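Local coordinates for PD-1 Binding Miniprotein GR918.2 (Synthetic construct, PDB 6V67) that is a computationally designed, disulfide-stapled miniprotein made to bind the immune receptor PD-1, at residues Cys5-Gly10 with Gln32-Ala37. Numbering follows the deposited sequence.
Sequences CVCITG and QKNPGA
The methyl CG2 of Thr9 lies against Asn34, 3.5 Å from both CB and CG and only slightly farther from OD1, the two side chains crossing at about a right angle. This methyl stands beside the Thr9 backbone N, anti to the carbonyl carbon, with OG1 between the two (chi1 54°), where it makes a weak hydrogen bond to the carbonyl of Gln12. A second group of contacts forms at sulfur: SG of Cys7 sits 3.7 Å from ND2 of Asn34 and 3.9 Å from CB of Ala37. That sulfur is in the disulfide to Cys30, which staples the central strand of the three-stranded antiparallel sheet to the helix packed on it. Asn34 is where the chain leaves the helix, and it opens a type I beta turn, closed by Ala37 N to Asn34 O at 3.1 Å, that leads into edge strand 38-42. Its ND2 also makes a weak hydrogen bond back to the carbonyl of Cys30; an alanine here would probably leave that carbonyl without this donor and the Thr9 methyl without the amide it rests on. Backbone contact is limited to a CA-H...O approach, 3.3 Å from Ala37 CA to Ile8 O, beside the strand pairing of Ile8 with Glu38.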
# COMPACT_ATOMS: atom_id res chain seq x y z
N CYS A 5 2.71 5.14 -0.01
CA CYS A 5 1.63 4.23 0.31
C CYS A 5 2.14 3.09 1.18
O CYS A 5 3.34 2.76 1.20
CB CYS A 5 0.90 3.75 -0.95
SG CYS A 5 1.96 3.21 -2.30
N VAL A 6 1.21 2.51 1.93
CA VAL A 6 1.52 1.63 3.05
C VAL A 6 0.56 0.45 3.04
O VAL A 6 -0.64 0.61 2.81
CB VAL A 6 1.35 2.39 4.38
CG1 VAL A 6 1.68 1.52 5.58
CG2 VAL A 6 2.17 3.65 4.43
N CYS A 7 1.08 -0.73 3.38
CA CYS A 7 0.31 -1.96 3.54
C CYS A 7 0.88 -2.69 4.76
O CYS A 7 1.95 -3.30 4.66
CB CYS A 7 0.42 -2.83 2.30
SG CYS A 7 -0.53 -4.37 2.31
N ILE A 8 0.18 -2.62 5.90
CA ILE A 8 0.65 -3.20 7.16
C ILE A 8 -0.15 -4.46 7.42
O ILE A 8 -1.38 -4.41 7.51
CB ILE A 8 0.45 -2.23 8.33
CG1 ILE A 8 1.12 -0.88 8.09
CG2 ILE A 8 0.91 -2.86 9.65
CD1 ILE A 8 2.55 -0.95 7.76
N THR A 9 0.55 -5.58 7.61
CA THR A 9 -0.07 -6.85 8.00
C THR A 9 0.67 -7.37 9.22
O THR A 9 1.67 -8.08 9.13
CB THR A 9 -0.07 -7.86 6.89
OG1 THR A 9 1.26 -8.02 6.42
CG2 THR A 9 -0.93 -7.42 5.78
N GLY A 10 0.15 -7.03 10.39
CA GLY A 10 0.79 -7.44 11.61
C GLY A 10 2.23 -6.96 11.66
O GLY A 10 2.50 -5.78 11.51
N GLN A 32 -5.90 -7.49 -2.41
CA GLN A 32 -6.09 -8.85 -2.90
C GLN A 32 -5.38 -9.86 -2.03
O GLN A 32 -5.90 -10.96 -1.80
CB GLN A 32 -5.55 -8.95 -4.32
CG GLN A 32 -6.44 -8.31 -5.34
CD GLN A 32 -5.83 -8.28 -6.71
OE1 GLN A 32 -4.75 -8.84 -6.94
NE2 GLN A 32 -6.49 -7.60 -7.64
N LYS A 33 -4.17 -9.54 -1.57
CA LYS A 33 -3.39 -10.45 -0.75
C LYS A 33 -3.76 -10.39 0.72
O LYS A 33 -3.67 -11.40 1.43
CB LYS A 33 -1.90 -10.12 -0.88
CG LYS A 33 -1.28 -10.42 -2.25
CD LYS A 33 0.22 -10.14 -2.23
N ASN A 34 -4.17 -9.22 1.18
CA ASN A 34 -4.25 -8.93 2.61
C ASN A 34 -5.54 -8.17 2.92
O ASN A 34 -5.51 -6.95 3.14
CB ASN A 34 -3.05 -8.08 3.04
CG ASN A 34 -1.73 -8.66 2.57
OD1 ASN A 34 -1.31 -9.72 3.04
ND2 ASN A 34 -1.05 -7.95 1.67
N PRO A 35 -6.68 -8.87 2.96
CA PRO A 35 -7.97 -8.20 3.19
C PRO A 35 -8.05 -7.39 4.47
O PRO A 35 -8.88 -6.48 4.57
CB PRO A 35 -8.98 -9.36 3.23
CG PRO A 35 -8.34 -10.47 2.51
CD PRO A 35 -6.85 -10.31 2.68
N GLY A 36 -7.24 -7.72 5.46
CA GLY A 36 -7.28 -7.03 6.73
C GLY A 36 -6.22 -5.98 6.93
O GLY A 36 -6.07 -5.48 8.05
N ALA A 37 -5.46 -5.62 5.90
CA ALA A 37 -4.31 -4.75 6.08
C ALA A 37 -4.72 -3.35 6.53
O ALA A 37 -5.80 -2.86 6.17
CB ALA A 37 -3.55 -4.61 4.77